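Local coordinates for protein sphingomyelinase-c (Listeria ivanovii, PDB 1ZWX) that belongs to the endonuclease/exonuclease/phosphatase family and has its DNase I-like fold, a two-sheet alpha/beta sandwich, at residues A[266-271]-A[290-295]; A[230-235]-A[285-290]; A[13-18]-A[49-54]; A[193-198]-A[245-250]; A[32-37]-A[272-277]. All blocks are in the same frame, centred on the assembly; numbering follows the deposited sequence.

Contact 1 (A[266-271]-A[290-295]). With PO4 (phosphate ion), chain B.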
# COMPACT_ATOMS: atom_id res chain seq x y z
N VAL A 266 -9.72 -8.75 -3.95
CA VAL A 266 -8.36 -9.06 -4.38
C VAL A 266 -8.42 -9.37 -5.87
O VAL A 266 -9.24 -10.20 -6.31
CB VAL A 266 -7.79 -10.29 -3.62
CG1 VAL A 266 -6.35 -10.59 -4.08
CG2 VAL A 266 -7.84 -10.07 -2.13
N LEU A 267 -7.58 -8.70 -6.65
CA LEU A 267 -7.49 -8.94 -8.08
C LEU A 267 -6.31 -9.84 -8.42
O LEU A 267 -5.16 -9.49 -8.17
CB LEU A 267 -7.39 -7.60 -8.83
CG LEU A 267 -8.38 -6.53 -8.36
CD1 LEU A 267 -7.98 -5.16 -8.92
CD2 LEU A 267 -9.84 -6.89 -8.73
N HIS A 268 -6.63 -11.01 -8.98
CA HIS A 268 -5.64 -12.01 -9.33
C HIS A 268 -5.14 -11.90 -10.77
O HIS A 268 -4.65 -12.87 -11.33
CB HIS A 268 -6.22 -13.41 -9.12
CG HIS A 268 -6.61 -13.68 -7.70
ND1 HIS A 268 -7.89 -13.47 -7.23
CD2 HIS A 268 -5.88 -14.13 -6.65
CE1 HIS A 268 -7.93 -13.78 -5.95
NE2 HIS A 268 -6.73 -14.18 -5.57
N THR A 269 -5.24 -10.71 -11.34
CA THR A 269 -4.93 -10.55 -12.75
C THR A 269 -3.43 -10.73 -13.04
O THR A 269 -2.57 -10.14 -12.35
CB THR A 269 -5.46 -9.21 -13.32
OG1 THR A 269 -5.24 -9.16 -14.74
CG2 THR A 269 -4.83 -7.97 -12.62
N LYS A 270 -3.13 -11.57 -14.03
CA LYS A 270 -1.78 -11.77 -14.50
C LYS A 270 -1.34 -10.61 -15.38
O LYS A 270 -2.16 -9.95 -16.05
CB LYS A 270 -1.70 -13.09 -15.29
CG LYS A 270 -1.84 -14.35 -14.45
N SER A 271 -0.04 -10.33 -15.38
CA SER A 271 0.53 -9.37 -16.30
C SER A 271 0.78 -10.05 -17.66
O SER A 271 0.70 -11.27 -17.76
CB SER A 271 1.85 -8.83 -15.73
OG SER A 271 2.89 -9.78 -15.82
N ASP A 290 4.79 -9.22 -6.49
CA ASP A 290 4.61 -10.41 -5.67
C ASP A 290 3.37 -10.33 -4.79
O ASP A 290 3.00 -11.34 -4.15
CB ASP A 290 5.89 -10.76 -4.87
CG ASP A 290 6.27 -9.71 -3.81
OD1 ASP A 290 5.74 -8.57 -3.80
OD2 ASP A 290 7.15 -10.05 -2.97
N HIS A 291 2.73 -9.14 -4.72
CA HIS A 291 1.43 -8.99 -4.04
C HIS A 291 0.38 -8.78 -5.12
O HIS A 291 0.68 -8.17 -6.16
CB HIS A 291 1.38 -7.77 -3.13
CG HIS A 291 2.16 -7.90 -1.85
ND1 HIS A 291 1.55 -7.99 -0.62
CD2 HIS A 291 3.49 -7.95 -1.62
CE1 HIS A 291 2.48 -8.10 0.32
NE2 HIS A 291 3.67 -8.08 -0.26
N TYR A 292 -0.84 -9.23 -4.85
CA TYR A 292 -1.97 -8.86 -5.70
C TYR A 292 -2.55 -7.52 -5.26
O TYR A 292 -2.50 -7.19 -4.08
CB TYR A 292 -3.06 -9.94 -5.70
CG TYR A 292 -2.59 -11.25 -6.23
CD1 TYR A 292 -2.72 -12.43 -5.46
CD2 TYR A 292 -2.01 -11.33 -7.49
CE1 TYR A 292 -2.27 -13.67 -5.97
CE2 TYR A 292 -1.55 -12.56 -8.00
CZ TYR A 292 -1.68 -13.71 -7.25
OH TYR A 292 -1.21 -14.89 -7.80
N PRO A 293 -3.06 -6.73 -6.23
CA PRO A 293 -3.72 -5.46 -5.91
C PRO A 293 -5.06 -5.72 -5.20
O PRO A 293 -5.63 -6.80 -5.34
CB PRO A 293 -3.98 -4.82 -7.27
CG PRO A 293 -3.48 -5.77 -8.31
CD PRO A 293 -3.08 -7.03 -7.67
N VAL A 294 -5.51 -4.75 -4.42
CA VAL A 294 -6.80 -4.85 -3.74
C VAL A 294 -7.61 -3.61 -4.15
O VAL A 294 -7.08 -2.52 -4.20
CB VAL A 294 -6.67 -4.99 -2.17
CG1 VAL A 294 -7.99 -4.74 -1.48
CG2 VAL A 294 -6.12 -6.39 -1.80
N VAL A 295 -8.88 -3.81 -4.47
CA VAL A 295 -9.78 -2.67 -4.77
C VAL A 295 -10.80 -2.49 -3.63
O VAL A 295 -11.37 -3.47 -3.13
CB VAL A 295 -10.41 -2.76 -6.23
CG1 VAL A 295 -11.20 -4.05 -6.44
CG2 VAL A 295 -11.22 -1.47 -6.58
P PO4 B . 7.37 -8.25 1.35
O1 PO4 B . 8.09 -9.56 1.06
O2 PO4 B . 6.31 -8.01 0.30
O3 PO4 B . 6.65 -8.34 2.68
O4 PO4 B . 8.40 -7.13 1.34
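Val-266 and Val-294 form an antiparallel, non-hydrogen-bonded pair where the edge strand 262-266 of one sheet of the DNase I-like sandwich runs out beside the start of strand 294-298. Their side chains leave the sheet on the same face, and CG2 of Val-266 meets CG2 of Val-294 at 4.1 Å. One backbone bond closes the pairing: Leu-267 N gives its hydrogen to Pro-293 O at 3.0 Å and almost straight, 173° at the hydrogen. Beyond it side chains carry the contact between the two segments. Leu-267 reaches over the strand end with CD2 against Val-295 CG1 (3.9 Å), while CD1 lies near Pro-293 CB. The aromatic ring of Tyr-292 is met by His-268 in a T-shaped pair, the imidazole edge turned to the tyrosine face, with centroids 5.1 Å apart and planes at 62°. Val-266 CG1, anti to its own backbone nitrogen (chi1 -180°), is thereby brought to Tyr-292 CB and also lies over one face of the His-268 ring. The phenol oxygen of Tyr-292 bonds to Thr-231. One residue before Tyr-292, His-291 meets a phosphate ion, probably from the crystallisation liquor. Its ND1 is bound by Asp-248, which probably helps to fix the rotation of the ring, and His-291 NE2 donates in the ring plane to O2 of the phosphate at 2.7 Å.

Contact 2 (A[230-235]-A[285-290])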
# COMPACT_ATOMS: atom_id res chain seq x y z
N THR A 230 1.46 -20.00 -3.93
CA THR A 230 0.89 -21.09 -4.71
C THR A 230 0.42 -20.66 -6.10
O THR A 230 0.28 -21.50 -6.97
CB THR A 230 -0.23 -21.90 -3.95
OG1 THR A 230 -1.44 -21.15 -3.86
CG2 THR A 230 0.21 -22.30 -2.59
N THR A 231 0.21 -19.35 -6.32
CA THR A 231 -0.24 -18.83 -7.62
C THR A 231 0.66 -17.76 -8.27
O THR A 231 0.61 -17.56 -9.49
CB THR A 231 -1.70 -18.26 -7.52
OG1 THR A 231 -1.72 -17.16 -6.59
CG2 THR A 231 -2.69 -19.33 -7.05
N ASN A 232 1.43 -17.04 -7.46
CA ASN A 232 2.20 -15.90 -7.97
C ASN A 232 3.52 -16.38 -8.56
O ASN A 232 4.33 -16.98 -7.86
CB ASN A 232 2.43 -14.89 -6.84
CG ASN A 232 2.98 -13.58 -7.32
OD1 ASN A 232 4.14 -13.47 -7.67
ND2 ASN A 232 2.14 -12.54 -7.30
N SER A 233 3.74 -16.12 -9.86
CA SER A 233 4.94 -16.59 -10.54
C SER A 233 6.25 -16.08 -9.88
O SER A 233 7.24 -16.82 -9.82
CB SER A 233 4.87 -16.18 -12.00
OG SER A 233 5.01 -14.77 -12.16
N MET A 234 6.25 -14.84 -9.36
CA MET A 234 7.44 -14.26 -8.72
C MET A 234 7.73 -14.93 -7.36
O MET A 234 8.89 -15.12 -7.00
CB MET A 234 7.34 -12.73 -8.59
CG MET A 234 7.02 -11.97 -9.93
SD MET A 234 6.73 -10.17 -9.82
CE MET A 234 8.42 -9.69 -9.58
N LEU A 235 6.70 -15.30 -6.61
CA LEU A 235 6.89 -15.97 -5.32
C LEU A 235 7.25 -17.46 -5.47
O LEU A 235 7.86 -18.05 -4.57
CB LEU A 235 5.66 -15.83 -4.43
CG LEU A 235 5.35 -14.41 -3.93
CD1 LEU A 235 4.09 -14.41 -3.09
CD2 LEU A 235 6.54 -13.86 -3.14
N TYR A 285 8.32 -14.38 -16.10
CA TYR A 285 7.26 -14.24 -15.11
C TYR A 285 5.99 -13.67 -15.75
O TYR A 285 6.03 -13.17 -16.88
CB TYR A 285 7.71 -13.28 -13.99
CG TYR A 285 8.95 -13.74 -13.26
CD1 TYR A 285 10.20 -13.19 -13.56
CD2 TYR A 285 8.87 -14.76 -12.31
CE1 TYR A 285 11.36 -13.64 -12.87
CE2 TYR A 285 10.03 -15.21 -11.63
CZ TYR A 285 11.25 -14.64 -11.91
OH TYR A 285 12.37 -15.10 -11.22
N GLN A 286 4.89 -13.71 -15.00
CA GLN A 286 3.61 -13.24 -15.54
C GLN A 286 2.76 -12.53 -14.47
O GLN A 286 1.51 -12.56 -14.52
CB GLN A 286 2.86 -14.44 -16.11
CG GLN A 286 2.66 -15.53 -15.10
CD GLN A 286 1.86 -16.69 -15.65
OE1 GLN A 286 1.27 -17.47 -14.90
NE2 GLN A 286 1.83 -16.80 -16.98
N ASP A 287 3.44 -11.89 -13.52
CA ASP A 287 2.78 -11.10 -12.49
C ASP A 287 3.34 -9.71 -12.44
O ASP A 287 4.49 -9.48 -12.82
CB ASP A 287 2.77 -11.81 -11.14
CG ASP A 287 1.88 -13.05 -11.13
OD1 ASP A 287 2.39 -14.17 -11.39
OD2 ASP A 287 0.65 -12.92 -10.87
N PHE A 288 2.50 -8.76 -12.01
CA PHE A 288 2.87 -7.35 -11.91
C PHE A 288 3.76 -7.10 -10.70
O PHE A 288 4.55 -6.15 -10.67
CB PHE A 288 1.61 -6.47 -11.72
CG PHE A 288 0.68 -6.48 -12.93
CD1 PHE A 288 -0.49 -7.21 -12.92
CD2 PHE A 288 0.99 -5.74 -14.07
CE1 PHE A 288 -1.35 -7.23 -14.05
CE2 PHE A 288 0.14 -5.76 -15.20
CZ PHE A 288 -1.02 -6.49 -15.17
N SER A 289 3.57 -7.93 -9.68
CA SER A 289 4.23 -7.77 -8.38
C SER A 289 4.11 -9.10 -7.63
O SER A 289 3.40 -10.01 -8.09
CB SER A 289 3.57 -6.63 -7.60
OG SER A 289 3.79 -6.76 -6.21
N ASP A 290 4.79 -9.22 -6.49
CA ASP A 290 4.61 -10.41 -5.67
C ASP A 290 3.37 -10.33 -4.79
O ASP A 290 3.00 -11.34 -4.15
CB ASP A 290 5.89 -10.76 -4.87
CG ASP A 290 6.27 -9.71 -3.81
OD1 ASP A 290 5.74 -8.57 -3.80
OD2 ASP A 290 7.15 -10.05 -2.97
O HOH W 1 -0.91 -15.00 -10.50
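Ser-233 and Asp-287 face each other at the start of helix 233-238, and one carboxylate oxygen takes two bonds. The hydroxyl of Ser-233 donates to the anti lone pair of Asp-287 OD1 (2.8 Å), whereas Ser-233 N approaches the same oxygen from above the carboxylate plane (2.8 Å). With chi1 at 70°, OG stands between its backbone nitrogen and carbonyl carbon, where it also accepts a straight bond from Gln-286 N (3.0 Å, 179°). Asn-232 is the N-cap: its OD1 takes weak bonds from Met-234 N and Leu-235 N, leaving ND2 to donate, in the amide plane, to a lone pair of Ser-289 O at 2.9 Å. Met-234 crosses Tyr-285 at about a right angle, and its bent chain lays SD against Ser-289 C (3.6 Å). Leu-235 CD2 packs likewise across Asp-290 CB (3.6 Å). The loop is thus held between helix 233-238 and strand 12-20, whose Tyr-19 touches Met-234, Ser-289 and Asp-290, while Trp-274 of strand 274-278 lies against both Met-234 and Tyr-285.

Contact 3 (A[13-18]-A[49-54])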
# COMPACT_ATOMS: atom_id res chain seq x y z
N ILE A 13 -10.94 2.99 -4.46
CA ILE A 13 -9.50 3.12 -4.16
C ILE A 13 -8.89 1.77 -4.51
O ILE A 13 -9.45 0.72 -4.17
CB ILE A 13 -9.25 3.39 -2.66
CG1 ILE A 13 -9.92 4.68 -2.23
CG2 ILE A 13 -7.72 3.46 -2.34
CD1 ILE A 13 -9.98 4.85 -0.75
N THR A 14 -7.76 1.79 -5.21
CA THR A 14 -7.02 0.55 -5.46
C THR A 14 -5.69 0.71 -4.72
O THR A 14 -5.08 1.78 -4.73
CB THR A 14 -6.81 0.27 -6.97
OG1 THR A 14 -8.06 -0.12 -7.54
CG2 THR A 14 -5.83 -0.89 -7.21
N SER A 15 -5.28 -0.33 -4.00
CA SER A 15 -3.99 -0.31 -3.33
C SER A 15 -3.15 -1.47 -3.91
O SER A 15 -3.65 -2.59 -4.04
CB SER A 15 -4.16 -0.46 -1.81
OG SER A 15 -2.90 -0.42 -1.16
N HIS A 16 -1.91 -1.17 -4.28
CA HIS A 16 -1.02 -2.19 -4.78
C HIS A 16 0.38 -1.98 -4.27
O HIS A 16 1.02 -0.93 -4.49
CB HIS A 16 -0.99 -2.24 -6.31
CG HIS A 16 -0.50 -3.55 -6.84
ND1 HIS A 16 -0.11 -3.71 -8.15
CD2 HIS A 16 -0.35 -4.75 -6.24
CE1 HIS A 16 0.24 -4.97 -8.34
NE2 HIS A 16 0.11 -5.62 -7.20
N ASN A 17 0.82 -3.01 -3.56
CA ASN A 17 2.21 -3.15 -3.21
C ASN A 17 2.87 -3.66 -4.49
O ASN A 17 2.67 -4.81 -4.89
CB ASN A 17 2.33 -4.17 -2.05
CG ASN A 17 3.75 -4.36 -1.61
OD1 ASN A 17 4.68 -4.18 -2.42
ND2 ASN A 17 3.96 -4.71 -0.33
N VAL A 18 3.60 -2.78 -5.16
CA VAL A 18 4.10 -3.05 -6.51
C VAL A 18 5.51 -3.69 -6.54
O VAL A 18 6.04 -3.98 -7.62
CB VAL A 18 4.10 -1.76 -7.39
CG1 VAL A 18 2.63 -1.28 -7.63
CG2 VAL A 18 4.90 -0.67 -6.75
N VAL A 49 -8.63 7.09 -6.39
CA VAL A 49 -7.36 7.24 -5.67
C VAL A 49 -6.62 5.89 -5.79
O VAL A 49 -7.24 4.81 -5.82
CB VAL A 49 -7.59 7.61 -4.14
CG1 VAL A 49 -6.29 7.50 -3.34
CG2 VAL A 49 -8.16 9.03 -3.98
N VAL A 50 -5.30 5.96 -5.92
CA VAL A 50 -4.48 4.74 -5.96
C VAL A 50 -3.41 4.87 -4.89
O VAL A 50 -2.75 5.92 -4.78
CB VAL A 50 -3.78 4.50 -7.33
CG1 VAL A 50 -2.73 3.34 -7.22
CG2 VAL A 50 -4.79 4.13 -8.42
N ILE A 51 -3.24 3.82 -4.09
CA ILE A 51 -2.21 3.80 -3.04
C ILE A 51 -1.12 2.85 -3.51
O ILE A 51 -1.42 1.75 -3.90
CB ILE A 51 -2.77 3.26 -1.69
CG1 ILE A 51 -3.85 4.22 -1.15
CG2 ILE A 51 -1.59 3.02 -0.66
CD1 ILE A 51 -4.61 3.64 0.10
N LEU A 52 0.13 3.32 -3.50
CA LEU A 52 1.25 2.44 -3.90
C LEU A 52 2.12 2.11 -2.69
O LEU A 52 2.30 2.96 -1.83
CB LEU A 52 2.12 3.15 -4.93
CG LEU A 52 1.39 3.58 -6.19
CD1 LEU A 52 2.39 4.35 -7.06
CD2 LEU A 52 0.84 2.37 -6.95
N ASN A 53 2.66 0.90 -2.65
CA ASN A 53 3.61 0.45 -1.60
C ASN A 53 4.82 -0.17 -2.32
O ASN A 53 4.69 -0.66 -3.43
CB ASN A 53 3.02 -0.70 -0.75
CG ASN A 53 1.90 -0.27 0.21
OD1 ASN A 53 1.22 -1.14 0.75
ND2 ASN A 53 1.69 1.04 0.39
N GLU A 54 5.96 -0.19 -1.63
CA GLU A 54 7.22 -0.75 -2.17
C GLU A 54 7.67 -0.12 -3.50
O GLU A 54 8.32 -0.77 -4.35
CB GLU A 54 7.16 -2.27 -2.25
CG GLU A 54 7.17 -2.89 -0.87
CD GLU A 54 7.20 -4.44 -0.86
OE1 GLU A 54 7.55 -5.07 -1.90
OE2 GLU A 54 6.83 -5.02 0.18
O HOH W 2 -1.14 -2.62 -0.67
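Val-49 pairs with Ile-13 and starts the parallel ladder, its O accepting from Thr-14 N. Val-50 follows on the face it shares with Thr-14 and sends its CA hydrogen toward Thr-14 O. Ile-51 carries two rungs, from its N to Thr-14 O (2.8 Å) and from His-16 N to its O (3.0 Å). Its CD1 lies against Ile-13 CG2 at 4.0 Å, and its CG2 against Ser-15 OG at 3.7 Å. Leu-52 turns to the other face, where CD2 meets Val-18 CG1 (4.1 Å). Asn-53 N donates to His-16 O, and its O accepts from Val-18 N; a water joins Asn-53 OD1 to Ser-15 OG, and OD1 also accepts from Asp-195 N. Glu-54 comes next, near the end of strand 49-55. Asn-17 CG is anti to its backbone nitrogen (chi1 -179°), which carries ND2 to Glu-54 OE2 (2.9 Å) from above a carboxylate turned 82° to the amide. Strands 12-20 and 49-55, linked through helix 31-39, form a beta-alpha-beta crossover in the DNase I-like fold, with Glu-54 close to a bound phosphate ion.

Contact 4 (A[193-198]-A[245-250])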
# COMPACT_ATOMS: atom_id res chain seq x y z
N GLY A 193 -5.38 2.48 4.08
CA GLY A 193 -5.11 1.33 3.22
C GLY A 193 -3.63 1.08 2.96
O GLY A 193 -2.78 1.94 3.19
N GLY A 194 -3.34 -0.11 2.46
CA GLY A 194 -1.98 -0.52 2.11
C GLY A 194 -1.68 -1.90 2.64
O GLY A 194 -2.58 -2.66 2.98
N ASP A 195 -0.39 -2.21 2.70
CA ASP A 195 0.08 -3.53 3.16
C ASP A 195 0.30 -3.38 4.66
O ASP A 195 1.29 -2.77 5.14
CB ASP A 195 1.39 -3.89 2.42
CG ASP A 195 2.01 -5.20 2.91
OD1 ASP A 195 1.48 -5.85 3.83
OD2 ASP A 195 3.01 -5.59 2.29
N LEU A 196 -0.69 -3.87 5.41
CA LEU A 196 -0.66 -3.77 6.87
C LEU A 196 0.16 -4.90 7.53
O LEU A 196 0.43 -4.83 8.75
CB LEU A 196 -2.08 -3.72 7.47
CG LEU A 196 -2.69 -2.29 7.56
CD1 LEU A 196 -1.96 -1.43 8.57
CD2 LEU A 196 -2.66 -1.56 6.24
N ASN A 197 0.53 -5.92 6.74
CA ASN A 197 1.44 -7.00 7.20
C ASN A 197 0.84 -7.79 8.40
O ASN A 197 1.54 -8.37 9.22
CB ASN A 197 2.83 -6.44 7.49
CG ASN A 197 3.80 -6.68 6.34
OD1 ASN A 197 3.85 -7.79 5.78
ND2 ASN A 197 4.57 -5.67 5.98
N VAL A 198 -0.49 -7.77 8.48
CA VAL A 198 -1.24 -8.52 9.49
C VAL A 198 -2.14 -9.48 8.72
O VAL A 198 -2.99 -9.05 7.92
CB VAL A 198 -2.04 -7.59 10.40
CG1 VAL A 198 -2.96 -8.39 11.40
CG2 VAL A 198 -1.13 -6.64 11.14
N GLU A 245 -0.64 -15.65 2.43
CA GLU A 245 -1.12 -14.73 3.47
C GLU A 245 -2.05 -13.68 2.87
O GLU A 245 -2.03 -13.47 1.66
CB GLU A 245 0.05 -14.05 4.21
CG GLU A 245 0.92 -15.01 5.07
CD GLU A 245 2.05 -14.31 5.83
OE1 GLU A 245 1.76 -13.38 6.64
OE2 GLU A 245 3.23 -14.68 5.64
N TYR A 246 -2.86 -13.06 3.72
CA TYR A 246 -3.77 -11.97 3.33
C TYR A 246 -3.34 -10.74 4.12
O TYR A 246 -3.54 -10.68 5.33
CB TYR A 246 -5.23 -12.36 3.62
CG TYR A 246 -6.23 -11.47 2.91
CD1 TYR A 246 -7.02 -11.97 1.88
CD2 TYR A 246 -6.36 -10.13 3.24
CE1 TYR A 246 -7.93 -11.17 1.21
CE2 TYR A 246 -7.23 -9.31 2.57
CZ TYR A 246 -8.03 -9.84 1.56
OH TYR A 246 -8.94 -9.04 0.90
N LEU A 247 -2.69 -9.78 3.46
CA LEU A 247 -1.92 -8.75 4.14
C LEU A 247 -2.26 -7.31 3.73
O LEU A 247 -1.81 -6.35 4.36
CB LEU A 247 -0.42 -8.95 3.83
CG LEU A 247 0.22 -10.27 4.30
CD1 LEU A 247 1.68 -10.33 3.83
CD2 LEU A 247 0.12 -10.40 5.83
N ASP A 248 -3.01 -7.19 2.63
CA ASP A 248 -3.29 -5.88 2.00
C ASP A 248 -4.79 -5.55 2.14
O ASP A 248 -5.66 -6.37 1.82
CB ASP A 248 -2.90 -5.88 0.52
CG ASP A 248 -1.42 -6.19 0.29
OD1 ASP A 248 -1.05 -7.38 0.22
OD2 ASP A 248 -0.65 -5.23 0.11
N TYR A 249 -5.07 -4.35 2.62
CA TYR A 249 -6.42 -3.95 2.99
C TYR A 249 -6.67 -2.49 2.67
O TYR A 249 -5.75 -1.65 2.70
CB TYR A 249 -6.58 -4.05 4.50
CG TYR A 249 -6.29 -5.42 5.11
CD1 TYR A 249 -5.04 -5.71 5.65
CD2 TYR A 249 -7.30 -6.39 5.17
CE1 TYR A 249 -4.78 -6.99 6.24
CE2 TYR A 249 -7.05 -7.67 5.74
CZ TYR A 249 -5.79 -7.94 6.27
OH TYR A 249 -5.58 -9.16 6.85
N ILE A 250 -7.95 -2.17 2.46
CA ILE A 250 -8.37 -0.77 2.50
C ILE A 250 -9.59 -0.69 3.42
O ILE A 250 -10.63 -1.22 3.10
CB ILE A 250 -8.71 -0.17 1.11
CG1 ILE A 250 -7.57 -0.45 0.07
CG2 ILE A 250 -8.89 1.34 1.26
CD1 ILE A 250 -8.04 -0.39 -1.39
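Tyr-249 OH donates to Val-198 O at 2.8 Å, this oxygen lying at the edge of the phenol ring, in its plane. At the other end of Tyr-249 its backbone N and O exchange bonds with Gly-194 (Gly-194 N to Tyr-249 O, 2.9 Å), an antiparallel hydrogen-bonded pair that joins the end of strand 189-193 to edge strand 248-252 in the second sheet of the DNase I-like sandwich. Leu-247 O then takes a bond from Leu-196 N (2.9 Å) and a weak one from Asn-197 N, holding the chain just past the corner at Gly-194. The backbone angles of Gly-194 suit glycine, since they would press a CB against the carbonyl O of Gly-193, and Gly-193 packs CA to CA on Ile-250 at 3.9 Å. Asp-195 and Asp-248 share a face, their OD2 atoms 4.3 Å apart; each has a partner beyond the pair, Asn-17 for Asp-195 OD2 and Thr-226 for Asp-248 OD1. Helices 161-182 and 203-212 cover Leu-196 and Val-198. Leu-196 CB touches Tyr-249 CD1 at 4.0 Å. With CG of Leu-247 anti to its carbonyl carbon (chi1 -63°), the side chain runs alongside Asp-195, and its CD2 rests 3.7 Å from Asn-197 C.

Contact 5 (A[32-37]-A[272-277])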
# COMPACT_ATOMS: atom_id res chain seq x y z
N MET A 32 11.99 -1.72 -13.99
CA MET A 32 11.70 -0.70 -15.00
C MET A 32 10.56 -1.08 -15.95
O MET A 32 9.74 -0.24 -16.33
CB MET A 32 12.96 -0.34 -15.80
CG MET A 32 14.06 0.24 -14.96
SD MET A 32 13.69 1.81 -14.15
CE MET A 32 13.34 2.98 -15.46
N HIS A 33 10.52 -2.35 -16.34
CA HIS A 33 9.53 -2.80 -17.27
C HIS A 33 8.15 -2.90 -16.59
O HIS A 33 7.10 -2.59 -17.20
CB HIS A 33 9.93 -4.14 -17.86
CG HIS A 33 8.97 -4.67 -18.88
ND1 HIS A 33 8.55 -3.92 -19.96
CD2 HIS A 33 8.36 -5.87 -18.99
CE1 HIS A 33 7.71 -4.65 -20.69
NE2 HIS A 33 7.59 -5.83 -20.12
N ARG A 34 8.16 -3.32 -15.33
CA ARG A 34 6.91 -3.49 -14.60
C ARG A 34 6.31 -2.13 -14.28
O ARG A 34 5.09 -2.03 -14.17
CB ARG A 34 7.09 -4.35 -13.36
CG ARG A 34 7.21 -5.85 -13.67
CD ARG A 34 7.18 -6.72 -12.40
NE ARG A 34 8.39 -6.55 -11.61
CZ ARG A 34 8.45 -6.01 -10.39
NH1 ARG A 34 7.34 -5.59 -9.77
NH2 ARG A 34 9.61 -5.88 -9.77
N ALA A 35 7.14 -1.09 -14.16
CA ALA A 35 6.66 0.27 -14.02
C ALA A 35 5.79 0.69 -15.23
O ALA A 35 4.87 1.51 -15.07
CB ALA A 35 7.82 1.26 -13.83
N ASP A 36 6.07 0.12 -16.41
CA ASP A 36 5.23 0.33 -17.60
C ASP A 36 4.01 -0.56 -17.61
O ASP A 36 2.89 -0.08 -17.84
CB ASP A 36 6.03 0.12 -18.90
CG ASP A 36 7.09 1.16 -19.11
OD1 ASP A 36 6.97 2.28 -18.57
OD2 ASP A 36 8.08 0.88 -19.83
N LEU A 37 4.20 -1.85 -17.35
CA LEU A 37 3.13 -2.84 -17.36
C LEU A 37 2.00 -2.49 -16.37
O LEU A 37 0.81 -2.59 -16.70
CB LEU A 37 3.67 -4.22 -17.01
CG LEU A 37 4.56 -4.95 -18.02
CD1 LEU A 37 4.76 -6.39 -17.54
CD2 LEU A 37 3.92 -4.91 -19.45
N PRO A 272 1.12 -9.26 -18.70
CA PRO A 272 1.72 -9.87 -19.89
C PRO A 272 3.04 -10.56 -19.48
O PRO A 272 3.66 -10.15 -18.48
CB PRO A 272 2.03 -8.66 -20.77
CG PRO A 272 1.03 -7.62 -20.37
CD PRO A 272 0.94 -7.81 -18.86
N GLN A 273 3.42 -11.61 -20.20
CA GLN A 273 4.67 -12.32 -19.90
C GLN A 273 5.83 -11.34 -20.02
O GLN A 273 5.87 -10.50 -20.92
CB GLN A 273 4.92 -13.45 -20.89
CG GLN A 273 4.16 -14.72 -20.61
CD GLN A 273 5.11 -15.90 -20.50
OE1 GLN A 273 5.88 -16.20 -21.42
NE2 GLN A 273 5.09 -16.55 -19.33
N TRP A 274 6.79 -11.46 -19.10
CA TRP A 274 8.00 -10.68 -19.17
C TRP A 274 9.18 -11.51 -18.66
O TRP A 274 9.00 -12.45 -17.89
CB TRP A 274 7.88 -9.33 -18.43
CG TRP A 274 7.51 -9.49 -16.96
CD1 TRP A 274 6.26 -9.59 -16.42
CD2 TRP A 274 8.43 -9.60 -15.87
NE1 TRP A 274 6.35 -9.74 -15.05
CE2 TRP A 274 7.67 -9.74 -14.69
CE3 TRP A 274 9.83 -9.57 -15.77
CZ2 TRP A 274 8.26 -9.88 -13.42
CZ3 TRP A 274 10.41 -9.68 -14.52
CH2 TRP A 274 9.63 -9.84 -13.37
N SER A 275 10.38 -11.15 -19.11
CA SER A 275 11.59 -11.93 -18.86
C SER A 275 12.76 -11.07 -18.43
O SER A 275 12.90 -9.91 -18.84
CB SER A 275 12.00 -12.69 -20.15
OG SER A 275 11.12 -13.79 -20.37
N VAL A 276 13.62 -11.65 -17.61
CA VAL A 276 14.84 -10.99 -17.18
C VAL A 276 15.99 -11.99 -17.31
O VAL A 276 15.74 -13.19 -17.39
CB VAL A 276 14.72 -10.49 -15.71
CG1 VAL A 276 13.73 -9.33 -15.61
CG2 VAL A 276 14.26 -11.61 -14.79
N LYS A 277 17.22 -11.50 -17.35
CA LYS A 277 18.38 -12.39 -17.33
C LYS A 277 19.17 -12.15 -16.04
O LYS A 277 19.28 -11.00 -15.57
CB LYS A 277 19.28 -12.18 -18.55
CG LYS A 277 18.67 -12.67 -19.86
O HOH W 3 5.85 -7.78 -21.20
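A water bridges the two segments, donating to Gln-273 O at 2.7 Å and lying 2.8 Å from His-33 NE2 in the plane of the imidazole. The same ring edge carries CD2 to Trp-274 CB (3.5 Å), the two side chains sliding past each other in opposite directions. Arg-34 lays its aliphatic part over one face of the indole: CD sits 3.5 Å from Trp-274 CZ2, offset toward the rim, and the guanidinium plane is tilted 32° from the ring. That guanidinium is gripped by backbone carbonyls, NH1 by Val-18 and Phe-288, NH2 by Tyr-19 and Trp-29. Helix 31-39, the connection of the beta-alpha-beta unit, here packs against the two-stranded hairpin 274-285 that projects from the sandwich; the axes of segments 32-37 and 274-277 run nearly antiparallel (169°), 10.2 Å apart at closest approach. CG of Trp-274 sits over its own backbone, between N and the carbonyl carbon (chi1 57°), which sets the indole against the helix, and NE1 binds Asp-287 O. Leu-37 splits its branches: CD1 goes to Trp-274 CD1 at 3.7 Å, and CD2 reaches Pro-272 CG at 4.1 Å.

Contacts 3 and 4 lie deepest, one in each sheet, and rely on backbone ladders; they meet where Asn-17 and Asn-53 bond Asp-195. Contact 1 extends the sheet of contact 3, since strands 12-20 and 294-298 are neighbours, and reaches contact 4 through His-291 and Asp-248, so polar side chains of all three gather near the phosphate. It is only partly buried, with a single backbone bond between its segments. Contacts 2 and 5 lie farther out, about 17 and 20 Å from the chain centre. Contact 2 is still buried and rich in side-chain hydrogen bonds to loop atoms, whereas contact 5, which includes the exposed His-33 and Pro-272, is mostly apolar and cross-linked by water.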